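Local coordinates for Cas13d (uncultured Ruminococcus sp, PDB 6IV9), which binds a CRISPR RNA and probably uses its two HEPN domains to mature that guide and cleave target RNA, at residues Y192-M197 with D208-L213; E220-P225 with G236-S241; G258-K263 with S578-M583; D316-L321 with L495-K500; S816-K821 with K891-P896. The protein carries 2 engineered substitutions. All blocks are in the same frame, centred on the assembly; numbering follows the deposited sequence.

Contact 1: residues Y192-M197 with D208-L213; sequences YALNNM and DFMGYL
N195 and F209 slide their side chains past each other in opposite directions, amide and ring planes 73° apart. N195 OD1 lies at the ring edge, near its plane, 3.9 Å from F209 CD2. The carbonyl oxygen of L194 approaches the same rim more loosely, 4.4 Å from F209 CE2. On the other branch of the amide, N195 ND2 rests 4.1 Å from M210 CG. That nitrogen is held by the V191 carbonyl of its own helix and, weakly, by D207 in the loop, next to D208, which fixes how the amide is turned.

The second pair is set differently. L194 and M210 cross at about a right angle, L194 CD1 reaching M210 SD at 3.8 Å and M210 CE at 3.9 Å. In fold terms, the last turns of the long helix 168-197 are here closed over by the loop that leads to helix 219-223. F209 turns its CG away from its own nitrogen (chi1 166°), which presents the CD2 edge of the ring to N195 OD1. M210 takes the opposite choice, with CG beside the nitrogen, and bends at both chi2 and chi3. The bends bring M210 SD back over one face of the F209 ring, 4.1 Å above the plane and toward the rim, a Met-aromatic placement within the loop. L281 of helix 267-291 touches both L194 and F209, while L248 and K244 of helix 232-251 also pack on F209.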
# COMPACT_ATOMS: atom_id res chain seq x y z
N TYR A 192 -6.87 12.22 -6.56
CA TYR A 192 -8.11 12.59 -5.85
C TYR A 192 -7.76 13.46 -4.65
O TYR A 192 -8.40 14.46 -4.44
CB TYR A 192 -8.87 11.35 -5.40
CG TYR A 192 -9.93 11.63 -4.38
CD1 TYR A 192 -11.11 12.26 -4.71
CD2 TYR A 192 -9.73 11.31 -3.06
CE1 TYR A 192 -12.07 12.54 -3.76
CE2 TYR A 192 -10.68 11.57 -2.10
CZ TYR A 192 -11.86 12.19 -2.45
OH TYR A 192 -12.78 12.43 -1.48
N ALA A 193 -6.74 13.09 -3.90
CA ALA A 193 -6.36 13.86 -2.70
C ALA A 193 -5.97 15.29 -3.09
O ALA A 193 -6.38 16.21 -2.43
CB ALA A 193 -5.23 13.17 -2.00
N LEU A 194 -5.19 15.43 -4.15
CA LEU A 194 -4.76 16.78 -4.59
C LEU A 194 -5.98 17.61 -5.01
O LEU A 194 -6.04 18.75 -4.62
CB LEU A 194 -3.73 16.63 -5.70
CG LEU A 194 -2.39 16.10 -5.19
CD1 LEU A 194 -1.50 15.68 -6.34
CD2 LEU A 194 -1.71 17.14 -4.33
N ASN A 195 -6.90 17.03 -5.76
CA ASN A 195 -8.14 17.75 -6.16
C ASN A 195 -8.98 18.08 -4.92
O ASN A 195 -9.52 19.16 -4.84
CB ASN A 195 -8.96 16.96 -7.16
CG ASN A 195 -8.44 17.16 -8.56
OD1 ASN A 195 -8.68 18.19 -9.15
ND2 ASN A 195 -7.67 16.22 -9.06
N ASN A 196 -9.07 17.13 -4.00
CA ASN A 196 -9.88 17.27 -2.77
C ASN A 196 -9.34 18.41 -1.91
O ASN A 196 -10.11 19.15 -1.34
CB ASN A 196 -9.88 16.00 -1.95
CG ASN A 196 -10.80 16.12 -0.76
OD1 ASN A 196 -11.93 16.50 -0.91
ND2 ASN A 196 -10.29 15.83 0.41
N MET A 197 -8.03 18.57 -1.92
CA MET A 197 -7.23 19.53 -1.12
C MET A 197 -7.67 20.96 -1.46
O MET A 197 -7.55 21.82 -0.61
CB MET A 197 -5.77 19.36 -1.52
CG MET A 197 -4.78 19.88 -0.55
SD MET A 197 -3.61 18.60 -0.08
CE MET A 197 -4.63 17.68 1.07
N ASP A 208 -9.11 18.82 -14.92
CA ASP A 208 -8.69 20.11 -15.54
C ASP A 208 -7.36 20.48 -14.89
O ASP A 208 -6.55 21.17 -15.52
CB ASP A 208 -9.74 21.20 -15.33
CG ASP A 208 -10.57 21.42 -16.57
OD1 ASP A 208 -10.70 20.47 -17.36
OD2 ASP A 208 -11.07 22.54 -16.74
N PHE A 209 -7.14 20.00 -13.66
CA PHE A 209 -5.92 20.36 -12.93
C PHE A 209 -4.83 19.33 -13.23
O PHE A 209 -3.99 19.65 -14.02
CB PHE A 209 -6.26 20.52 -11.45
CG PHE A 209 -5.11 20.56 -10.50
CD1 PHE A 209 -3.88 21.05 -10.88
CD2 PHE A 209 -5.26 20.12 -9.20
CE1 PHE A 209 -2.82 21.09 -10.00
CE2 PHE A 209 -4.20 20.15 -8.32
CZ PHE A 209 -2.98 20.64 -8.72
N MET A 210 -4.89 18.14 -12.66
CA MET A 210 -3.81 17.15 -12.90
C MET A 210 -3.75 16.65 -14.35
O MET A 210 -2.67 16.35 -14.79
CB MET A 210 -3.88 15.97 -11.93
CG MET A 210 -3.82 16.39 -10.49
SD MET A 210 -2.18 16.75 -9.92
CE MET A 210 -1.35 15.20 -10.24
N GLY A 211 -4.89 16.55 -15.02
CA GLY A 211 -4.95 16.04 -16.40
C GLY A 211 -4.20 16.88 -17.42
O GLY A 211 -3.77 16.31 -18.41
N TYR A 212 -4.12 18.19 -17.22
CA TYR A 212 -3.47 19.09 -18.21
C TYR A 212 -1.98 19.27 -17.92
O TYR A 212 -1.35 20.02 -18.65
CB TYR A 212 -4.16 20.45 -18.26
CG TYR A 212 -5.52 20.44 -18.90
CD1 TYR A 212 -5.82 19.58 -19.94
CD2 TYR A 212 -6.51 21.31 -18.48
CE1 TYR A 212 -7.06 19.57 -20.54
CE2 TYR A 212 -7.76 21.31 -19.06
CZ TYR A 212 -8.04 20.44 -20.09
OH TYR A 212 -9.28 20.46 -20.67
N LEU A 213 -1.47 18.67 -16.86
CA LEU A 213 -0.02 18.77 -16.56
C LEU A 213 0.73 17.82 -17.48
O LEU A 213 0.16 16.84 -17.90
CB LEU A 213 0.24 18.40 -15.10
CG LEU A 213 -0.37 19.30 -14.05
CD1 LEU A 213 -0.10 18.76 -12.66
CD2 LEU A 213 0.17 20.71 -14.17

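Contact 2: residues E220-P225 with G236-S241; sequences EVFTHP and GNIKKS
I238 is the hub on the tightly packed side, pressing its CG2 methyl into the end of the short helix 219-223. That methyl lies 3.4 Å from F222 O, 3.8 Å from P225 CB and 4.1 Å from F222 CD1. The helix gives way at H224, leaving P225 to slide past I238 in the opposite sense. F222 O is buried beneath the methyl and finds no hydrogen-bond partner anywhere in the model. Farther along, S241 OG lies in the plane of the F222 ring at its edge, 3.5 Å from F222 CE1. This hydroxyl is turned back to bond I238 O at 2.8 Å, its chi1 of 68° placing it between backbone N and carbonyl carbon.

The contact joins two successive helices, 219-223 and 232-251, across the short connection between them. F222 is further fixed by stacking on Y278 and by an edge-to-face contact with F245. The outer margin is looser. V221 CG1 only grazes I238 CD1 at 4.5 Å. On the exposed flank K239 crosses the proline at a slant, touching with CG, 3.8 Å from P225 CG, and sends its ammonium to a salt bridge with D226.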
# COMPACT_ATOMS: atom_id res chain seq x y z
N GLU A 220 9.35 26.59 -16.67
CA GLU A 220 9.30 27.85 -17.45
C GLU A 220 8.14 27.79 -18.43
O GLU A 220 7.38 28.73 -18.48
CB GLU A 220 10.61 28.01 -18.20
CG GLU A 220 10.54 29.04 -19.30
CD GLU A 220 10.64 30.46 -18.80
OE1 GLU A 220 10.40 31.37 -19.59
OE2 GLU A 220 10.96 30.64 -17.63
N VAL A 221 8.00 26.69 -19.15
CA VAL A 221 6.87 26.56 -20.10
C VAL A 221 5.54 26.58 -19.34
O VAL A 221 4.61 27.18 -19.81
CB VAL A 221 6.99 25.29 -20.95
CG1 VAL A 221 5.73 25.05 -21.76
CG2 VAL A 221 8.20 25.35 -21.86
N PHE A 222 5.50 25.92 -18.18
CA PHE A 222 4.26 25.85 -17.38
C PHE A 222 3.83 27.24 -16.92
O PHE A 222 2.66 27.51 -16.98
CB PHE A 222 4.54 25.02 -16.13
CG PHE A 222 3.41 24.90 -15.14
CD1 PHE A 222 2.19 24.40 -15.52
CD2 PHE A 222 3.60 25.25 -13.82
CE1 PHE A 222 1.17 24.26 -14.60
CE2 PHE A 222 2.57 25.11 -12.90
CZ PHE A 222 1.36 24.62 -13.30
N THR A 223 4.76 28.05 -16.45
CA THR A 223 4.44 29.40 -15.91
C THR A 223 4.33 30.46 -17.01
O THR A 223 3.73 31.48 -16.74
CB THR A 223 5.37 29.74 -14.74
OG1 THR A 223 6.70 29.68 -15.23
CG2 THR A 223 5.23 28.78 -13.59
N HIS A 224 4.88 30.20 -18.19
CA HIS A 224 4.80 31.16 -19.32
C HIS A 224 4.35 30.41 -20.57
O HIS A 224 5.13 30.33 -21.51
CB HIS A 224 6.16 31.80 -19.58
CG HIS A 224 6.77 32.41 -18.37
ND1 HIS A 224 6.31 33.58 -17.85
CD2 HIS A 224 7.79 32.02 -17.60
CE1 HIS A 224 7.03 33.89 -16.80
NE2 HIS A 224 7.94 32.96 -16.63
N PRO A 225 3.12 29.88 -20.62
CA PRO A 225 2.65 29.12 -21.76
C PRO A 225 2.62 29.95 -23.05
O PRO A 225 2.87 29.41 -24.09
CB PRO A 225 1.26 28.62 -21.37
CG PRO A 225 0.86 29.42 -20.17
CD PRO A 225 2.13 29.98 -19.57
N GLY A 236 -4.02 27.30 -23.60
CA GLY A 236 -5.16 27.53 -22.70
C GLY A 236 -5.26 26.44 -21.66
O GLY A 236 -5.61 26.76 -20.53
N ASN A 237 -4.97 25.21 -22.04
CA ASN A 237 -5.02 24.05 -21.12
C ASN A 237 -4.00 24.27 -20.00
O ASN A 237 -4.33 24.05 -18.86
CB ASN A 237 -4.71 22.76 -21.87
CG ASN A 237 -5.92 22.23 -22.61
OD1 ASN A 237 -7.03 22.71 -22.42
ND2 ASN A 237 -5.70 21.25 -23.46
N ILE A 238 -2.80 24.69 -20.36
CA ILE A 238 -1.75 24.94 -19.35
C ILE A 238 -2.23 26.03 -18.40
O ILE A 238 -2.05 25.88 -17.21
CB ILE A 238 -0.42 25.27 -20.03
CG1 ILE A 238 0.12 24.06 -20.79
CG2 ILE A 238 0.57 25.78 -19.00
CD1 ILE A 238 1.32 24.36 -21.64
N LYS A 239 -2.85 27.09 -18.92
CA LYS A 239 -3.32 28.20 -18.07
C LYS A 239 -4.39 27.71 -17.09
O LYS A 239 -4.39 28.17 -15.98
CB LYS A 239 -3.87 29.34 -18.93
CG LYS A 239 -2.82 30.04 -19.77
CD LYS A 239 -2.78 31.52 -19.54
CE LYS A 239 -2.28 32.28 -20.74
NZ LYS A 239 -2.42 31.47 -21.97
N LYS A 240 -5.25 26.81 -17.53
CA LYS A 240 -6.28 26.27 -16.62
C LYS A 240 -5.59 25.55 -15.46
O LYS A 240 -6.02 25.73 -14.34
CB LYS A 240 -7.17 25.28 -17.36
CG LYS A 240 -8.11 25.86 -18.40
CD LYS A 240 -9.27 24.94 -18.64
CE LYS A 240 -10.10 25.27 -19.86
NZ LYS A 240 -11.51 24.85 -19.68
N SER A 241 -4.56 24.76 -15.74
CA SER A 241 -3.86 24.01 -14.67
C SER A 241 -3.03 24.97 -13.82
O SER A 241 -2.97 24.77 -12.64
CB SER A 241 -3.05 22.88 -15.23
OG SER A 241 -1.96 23.35 -15.97

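Contact 3: residues G258-K263 with S578-M583; sequences GLEEPK and SAKLTM
With CG swung away from its backbone nitrogen (chi1 178°) and the chain kinked at chi2 (132°), E260 delivers its carboxylate to the backbone of S578. The N-H of S578 meets E260 OE2 at 2.8 Å on its syn lone pair, almost straight at 171°. The S578 hydroxyl adds a weak bond from OG to E260 OE1, 3.4 Å long. A bridging water donates to S578 O at 2.8 Å and to E260 OE2 at 3.3 Å, so that OE2 takes two bonds.

K263, bent at three torsions, folds its tip over the serine, CE lying 3.2 Å from S578 OG. From the segment 578-583, K580, bent at chi2 and chi4, brings its end between the glutamates, its CE 3.7 Å from E261 OE2. E261 binds K252 through its other oxygen. K580 stands at the N-cap position of helix 581-591, so the loop 258-263 meets the approach to that helix, 315 residues on in sequence.

K580 NZ is 4.2 Å from E260 OE2, too far for a salt bridge, and K263 NZ is also close. The two carboxylates probably offset the mutual repulsion of these lysines, leaving one backbone N-H as the firm link in a diffuse surface charge cluster.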
# COMPACT_ATOMS: atom_id res chain seq x y z
N GLY A 258 4.03 17.37 4.17
CA GLY A 258 5.45 17.68 4.42
C GLY A 258 5.99 18.63 3.38
O GLY A 258 7.18 18.78 3.34
N LEU A 259 5.13 19.16 2.51
CA LEU A 259 5.51 20.18 1.50
C LEU A 259 5.18 21.58 2.02
O LEU A 259 4.26 22.19 1.53
CB LEU A 259 4.80 19.90 0.19
CG LEU A 259 5.23 18.61 -0.48
CD1 LEU A 259 4.43 18.38 -1.74
CD2 LEU A 259 6.71 18.66 -0.78
N GLU A 260 5.97 22.04 2.96
CA GLU A 260 5.84 23.36 3.60
C GLU A 260 6.39 24.45 2.67
O GLU A 260 7.50 24.32 2.24
CB GLU A 260 6.77 23.29 4.80
CG GLU A 260 6.85 24.55 5.60
CD GLU A 260 6.68 24.23 7.07
OE1 GLU A 260 7.66 24.30 7.81
OE2 GLU A 260 5.56 23.85 7.43
N GLU A 261 5.65 25.54 2.48
CA GLU A 261 6.18 26.70 1.72
C GLU A 261 7.29 27.33 2.56
O GLU A 261 7.27 27.17 3.76
CB GLU A 261 5.08 27.71 1.39
CG GLU A 261 4.60 28.48 2.60
CD GLU A 261 3.50 29.51 2.43
OE1 GLU A 261 2.92 29.59 1.37
OE2 GLU A 261 3.22 30.21 3.40
N PRO A 262 8.26 28.05 1.97
CA PRO A 262 9.33 28.67 2.75
C PRO A 262 8.83 29.72 3.74
O PRO A 262 7.80 30.27 3.53
CB PRO A 262 10.18 29.38 1.69
CG PRO A 262 9.88 28.64 0.43
CD PRO A 262 8.43 28.26 0.55
N LYS A 263 9.54 29.89 4.84
CA LYS A 263 9.20 30.90 5.87
C LYS A 263 9.37 32.31 5.29
O LYS A 263 8.55 33.15 5.56
CB LYS A 263 10.01 30.66 7.13
CG LYS A 263 9.19 30.20 8.33
CD LYS A 263 9.48 28.79 8.79
CE LYS A 263 8.26 27.89 8.78
NZ LYS A 263 7.12 28.54 8.11
N SER A 578 4.67 23.57 10.09
CA SER A 578 4.34 24.80 10.83
C SER A 578 2.83 24.88 10.66
O SER A 578 2.40 24.98 9.54
CB SER A 578 4.98 25.98 10.18
OG SER A 578 6.37 26.00 10.45
N ALA A 579 2.05 24.72 11.72
CA ALA A 579 0.59 24.73 11.50
C ALA A 579 0.15 26.10 10.99
O ALA A 579 0.53 27.11 11.56
CB ALA A 579 -0.15 24.32 12.74
N LYS A 580 -0.65 26.08 9.94
CA LYS A 580 -1.20 27.28 9.30
C LYS A 580 -2.64 27.46 9.75
O LYS A 580 -3.24 26.49 10.20
CB LYS A 580 -1.20 27.06 7.79
CG LYS A 580 0.17 26.78 7.22
CD LYS A 580 0.92 28.04 6.97
CE LYS A 580 2.07 27.86 6.01
NZ LYS A 580 3.25 27.31 6.69
N LEU A 581 -3.21 28.62 9.47
CA LEU A 581 -4.61 28.89 9.88
C LEU A 581 -5.54 27.86 9.26
O LEU A 581 -6.46 27.45 9.91
CB LEU A 581 -5.01 30.29 9.43
CG LEU A 581 -6.49 30.60 9.65
CD1 LEU A 581 -6.87 30.40 11.10
CD2 LEU A 581 -6.82 32.01 9.22
N THR A 582 -5.25 27.44 8.03
CA THR A 582 -6.14 26.47 7.35
C THR A 582 -6.20 25.18 8.16
O THR A 582 -7.24 24.60 8.25
CB THR A 582 -5.64 26.17 5.94
OG1 THR A 582 -5.82 27.34 5.16
CG2 THR A 582 -6.39 25.03 5.29
N MET A 583 -5.06 24.74 8.67
CA MET A 583 -5.01 23.50 9.47
C MET A 583 -5.81 23.65 10.76
O MET A 583 -6.49 22.73 11.14
CB MET A 583 -3.56 23.14 9.76
CG MET A 583 -2.81 22.82 8.50
SD MET A 583 -1.08 22.67 8.78
CE MET A 583 -0.56 22.37 7.10
O HOH W 1 2.30 23.81 6.96

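Contact 4: residues D316-L321 with L495-K500; sequences DTLDYL and LLYFSK
D319 splits its carboxylate between two residues on the first turn of helix 497-505. Its OD1 receives K500 NZ on the syn lone pair, a salt bridge of 2.7 Å. Its OD2 accepts from Y497 OH at 2.5 Å, a very short bond whose exact length is doubtful, with OD2 lying in the plane of the ring at its edge. Carboxylate and ring are turned 52° apart, and the two side chains cross at about a right angle.

Beside this polar trio, L318 supplies the apolar part: its CD1 touches the edge of the tyrosine ring, 4.3 Å from Y497 CD1, and its CD2 lies 4.1 Å from K500 O. The contact thus packs the first half of helix 312-330 against a helix N-terminus, the backbones approaching to 5.9 Å between L318 CA and K500 CA.

Next comes what holds the partners in place. K500 bends at chi3 (-91°), and this carries CE over one face of the Y497 ring, 3.6 Å above the plane and offset toward the rim, while NZ also bonds the A492 carbonyl. The buried ammonium therefore has two oxygen partners. I307 packs on both L318 and Y497. Farther out, L496 occupies the N-cap position, where E562 accepts from its backbone N-H and also pairs with the S499 hydroxyl, tying the start of the helix to helix 556-570.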
# COMPACT_ATOMS: atom_id res chain seq x y z
N ASP A 316 16.63 17.00 -10.73
CA ASP A 316 17.18 17.84 -9.64
C ASP A 316 16.19 17.85 -8.47
O ASP A 316 16.62 17.83 -7.34
CB ASP A 316 17.49 19.24 -10.14
CG ASP A 316 18.74 19.27 -11.01
OD1 ASP A 316 19.51 18.34 -10.94
OD2 ASP A 316 18.88 20.22 -11.74
N THR A 317 14.90 17.93 -8.76
CA THR A 317 13.90 17.92 -7.68
C THR A 317 13.94 16.57 -6.96
O THR A 317 13.95 16.57 -5.75
CB THR A 317 12.49 18.22 -8.21
OG1 THR A 317 12.43 19.58 -8.61
CG2 THR A 317 11.42 17.91 -7.19
N LEU A 318 14.02 15.47 -7.70
CA LEU A 318 14.04 14.14 -7.05
C LEU A 318 15.27 14.03 -6.15
O LEU A 318 15.13 13.55 -5.06
CB LEU A 318 14.04 13.05 -8.12
CG LEU A 318 12.77 12.97 -8.95
CD1 LEU A 318 12.82 11.79 -9.88
CD2 LEU A 318 11.56 12.87 -8.05
N ASP A 319 16.41 14.50 -6.62
CA ASP A 319 17.65 14.47 -5.81
C ASP A 319 17.49 15.36 -4.58
O ASP A 319 17.92 14.97 -3.53
CB ASP A 319 18.85 14.90 -6.64
CG ASP A 319 19.31 13.78 -7.56
OD1 ASP A 319 19.09 12.64 -7.22
OD2 ASP A 319 19.87 14.09 -8.59
N TYR A 320 16.86 16.51 -4.74
CA TYR A 320 16.72 17.43 -3.60
C TYR A 320 15.90 16.78 -2.48
O TYR A 320 16.27 16.88 -1.34
CB TYR A 320 16.01 18.69 -4.09
CG TYR A 320 15.79 19.73 -3.03
CD1 TYR A 320 14.71 19.65 -2.18
CD2 TYR A 320 16.67 20.77 -2.87
CE1 TYR A 320 14.51 20.60 -1.20
CE2 TYR A 320 16.48 21.72 -1.89
CZ TYR A 320 15.39 21.64 -1.05
OH TYR A 320 15.22 22.57 -0.09
N LEU A 321 14.79 16.14 -2.84
CA LEU A 321 13.94 15.52 -1.79
C LEU A 321 14.69 14.39 -1.09
O LEU A 321 14.67 14.37 0.11
CB LEU A 321 12.66 15.00 -2.45
CG LEU A 321 11.82 16.03 -3.20
CD1 LEU A 321 10.74 15.35 -4.01
CD2 LEU A 321 11.22 17.04 -2.24
N LEU A 495 21.32 5.97 -5.69
CA LEU A 495 20.01 5.40 -6.11
C LEU A 495 19.67 5.74 -7.56
O LEU A 495 20.06 6.78 -8.02
CB LEU A 495 18.92 5.96 -5.20
CG LEU A 495 19.15 5.85 -3.70
CD1 LEU A 495 17.98 6.41 -2.92
CD2 LEU A 495 19.43 4.42 -3.29
N LEU A 496 18.93 4.87 -8.23
CA LEU A 496 18.43 5.14 -9.60
C LEU A 496 17.31 6.18 -9.50
O LEU A 496 16.71 6.30 -8.47
CB LEU A 496 17.87 3.85 -10.20
CG LEU A 496 18.87 2.72 -10.37
CD1 LEU A 496 18.20 1.49 -10.94
CD2 LEU A 496 20.02 3.16 -11.23
N TYR A 497 17.05 6.88 -10.60
CA TYR A 497 15.97 7.89 -10.65
C TYR A 497 14.62 7.23 -10.44
O TYR A 497 13.75 7.82 -9.82
CB TYR A 497 16.15 8.83 -11.84
CG TYR A 497 17.21 9.85 -11.54
CD1 TYR A 497 16.97 10.86 -10.64
CD2 TYR A 497 18.48 9.72 -12.05
CE1 TYR A 497 17.95 11.78 -10.30
CE2 TYR A 497 19.48 10.63 -11.73
CZ TYR A 497 19.21 11.66 -10.85
OH TYR A 497 20.18 12.54 -10.52
N PHE A 498 14.47 6.00 -10.92
CA PHE A 498 13.16 5.33 -10.74
C PHE A 498 12.89 5.16 -9.24
O PHE A 498 11.79 5.43 -8.83
CB PHE A 498 13.12 4.00 -11.49
CG PHE A 498 11.78 3.32 -11.36
CD1 PHE A 498 10.76 3.59 -12.24
CD2 PHE A 498 11.53 2.45 -10.32
CE1 PHE A 498 9.52 2.99 -12.10
CE2 PHE A 498 10.30 1.84 -10.18
CZ PHE A 498 9.30 2.12 -11.07
N SER A 499 13.90 4.76 -8.47
CA SER A 499 13.78 4.57 -7.01
C SER A 499 13.48 5.91 -6.34
O SER A 499 12.64 5.95 -5.49
CB SER A 499 15.05 3.99 -6.45
OG SER A 499 15.40 2.81 -7.12
N LYS A 500 14.16 6.96 -6.76
CA LYS A 500 13.96 8.32 -6.21
C LYS A 500 12.54 8.79 -6.55
O LYS A 500 11.97 9.51 -5.77
CB LYS A 500 15.11 9.24 -6.63
CG LYS A 500 16.45 8.85 -6.03
CD LYS A 500 17.58 9.80 -6.36
CE LYS A 500 18.36 9.43 -7.59
NZ LYS A 500 19.72 9.99 -7.57

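Contact 5: residues S816-K821 with K891-P896; sequences SSMTRK and KALNSP
Two helix ends meet here: the first turn of helix 816-827, through M818 and T819, packs on the C-terminal end of helix 887-893 and the 3-10 turn at 895-896. The backbones come closest at T819 and L893, whose CA atoms are 5.7 Å apart.

L893 points its CD2 methyl into the angle between the M818 side chain and its backbone. The methyl is 4.0 Å from M818 SD and 3.8 Å from M818 O, and the two side chains cross at about a right angle. M818 reaches it with CG between its own N and carbonyl carbon (chi1 68°), then turns at chi3. T819 uses its methyl: T819 CG2 rests 4.0 Å from P896 CG, the side chains oblique to each other, and 4.2 Å from L893 O. Its hydroxyl bonds the carbonyl of D815, just before the helix, which leaves the methyl turned to P896.

Across the break after L893, S895 binds A892 O twice. The S895 hydroxyl donates at 2.7 Å in the carbonyl plane, with a C=O...donor angle of 153°, and the S895 N-H donates at 3.2 Å. N894 also bonds S908 of helix 901-908, and L752 of helix 713-760 lies against P896.

No hydrogen bond crosses between 816-821 and 891-896; the polar tie beside them is N894 to Y822, one residue farther along helix 816-827. Within the two segments the buried interface probably depends on methyl, thioether and proline surfaces fitting together.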
# COMPACT_ATOMS: atom_id res chain seq x y z
N SER A 816 -24.62 1.16 -21.45
CA SER A 816 -23.39 1.95 -21.62
C SER A 816 -23.38 3.15 -20.68
O SER A 816 -22.32 3.52 -20.26
CB SER A 816 -23.19 2.35 -23.04
OG SER A 816 -24.26 3.15 -23.49
N SER A 817 -24.54 3.75 -20.43
CA SER A 817 -24.60 4.95 -19.58
C SER A 817 -24.26 4.66 -18.11
O SER A 817 -23.42 5.34 -17.57
CB SER A 817 -25.93 5.62 -19.71
OG SER A 817 -26.05 6.67 -18.79
N MET A 818 -24.90 3.67 -17.50
CA MET A 818 -24.63 3.38 -16.07
C MET A 818 -23.18 2.90 -15.87
O MET A 818 -22.62 3.20 -14.85
CB MET A 818 -25.65 2.39 -15.49
CG MET A 818 -25.57 1.00 -16.02
SD MET A 818 -26.65 -0.15 -15.16
CE MET A 818 -28.22 0.45 -15.77
N THR A 819 -22.65 2.11 -16.80
CA THR A 819 -21.26 1.60 -16.65
C THR A 819 -20.26 2.75 -16.76
O THR A 819 -19.23 2.68 -16.12
CB THR A 819 -21.02 0.37 -17.53
OG1 THR A 819 -21.22 0.78 -18.87
CG2 THR A 819 -21.93 -0.78 -17.19
N ARG A 820 -20.54 3.72 -17.62
CA ARG A 820 -19.65 4.90 -17.75
C ARG A 820 -19.68 5.69 -16.44
O ARG A 820 -18.64 6.15 -16.03
CB ARG A 820 -20.05 5.78 -18.94
CG ARG A 820 -19.17 7.01 -19.10
CD ARG A 820 -19.04 7.53 -20.51
NE ARG A 820 -20.35 7.75 -21.09
CZ ARG A 820 -21.00 6.90 -21.87
NH1 ARG A 820 -20.34 6.02 -22.60
NH2 ARG A 820 -22.31 6.93 -21.92
N LYS A 821 -20.85 5.86 -15.84
CA LYS A 821 -20.95 6.60 -14.56
C LYS A 821 -20.18 5.86 -13.47
O LYS A 821 -19.52 6.50 -12.69
CB LYS A 821 -22.41 6.78 -14.13
CG LYS A 821 -23.21 7.70 -15.04
CD LYS A 821 -24.50 8.20 -14.43
CE LYS A 821 -25.17 9.26 -15.27
NZ LYS A 821 -26.34 9.83 -14.57
N LYS A 891 -23.88 -6.66 -9.83
CA LYS A 891 -23.49 -7.58 -10.93
C LYS A 891 -23.61 -6.88 -12.28
O LYS A 891 -22.75 -7.06 -13.10
CB LYS A 891 -24.32 -8.86 -10.86
CG LYS A 891 -24.25 -9.56 -9.52
CD LYS A 891 -24.56 -11.02 -9.58
CE LYS A 891 -26.03 -11.31 -9.77
NZ LYS A 891 -26.28 -12.73 -10.10
N ALA A 892 -24.68 -6.12 -12.49
CA ALA A 892 -24.86 -5.39 -13.76
C ALA A 892 -23.74 -4.36 -13.93
O ALA A 892 -23.15 -4.29 -14.98
CB ALA A 892 -26.20 -4.72 -13.74
N LEU A 893 -23.46 -3.61 -12.87
CA LEU A 893 -22.41 -2.56 -12.92
C LEU A 893 -21.03 -3.18 -13.17
O LEU A 893 -20.25 -2.56 -13.83
CB LEU A 893 -22.46 -1.77 -11.62
CG LEU A 893 -23.64 -0.81 -11.50
CD1 LEU A 893 -23.71 -0.21 -10.12
CD2 LEU A 893 -23.58 0.26 -12.57
N ASN A 894 -20.80 -4.37 -12.65
CA ASN A 894 -19.50 -5.09 -12.74
C ASN A 894 -19.41 -5.93 -14.02
O ASN A 894 -18.37 -6.47 -14.27
CB ASN A 894 -19.31 -6.02 -11.55
CG ASN A 894 -18.90 -5.30 -10.29
OD1 ASN A 894 -18.46 -4.16 -10.34
ND2 ASN A 894 -19.00 -5.97 -9.17
N SER A 895 -20.43 -5.89 -14.87
CA SER A 895 -20.51 -6.73 -16.10
C SER A 895 -19.32 -6.47 -17.03
O SER A 895 -18.86 -7.39 -17.65
CB SER A 895 -21.84 -6.65 -16.79
OG SER A 895 -22.12 -5.36 -17.24
N PRO A 896 -18.76 -5.25 -17.12
CA PRO A 896 -17.58 -5.01 -17.94
C PRO A 896 -16.36 -5.85 -17.52
O PRO A 896 -15.52 -6.07 -18.32
CB PRO A 896 -17.30 -3.52 -17.71
CG PRO A 896 -18.63 -2.95 -17.38
CD PRO A 896 -19.31 -4.03 -16.58

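In the fold
Contacts 1 and 2 form one continuous region: L213 of the first meets F222 of the second, and helix 232-251 supplies one side of contact 2 and packs on F209 of contact 1. Both are buried and largely apolar, with no hydrogen bond between their segments. Contact 5 is buried and equally free of cross-bonds, but it lies in a separate part of the helical protein, about 25 Å from contact 1 between centres. Contact 4 is partly buried and mixes leucine packing with a salt bridge. Contact 3, at the surface, relies on charge, a backbone N-H and water. Contacts 3 and 4 join segments far apart in sequence, whereas contacts 1 and 2 close short spans of chain.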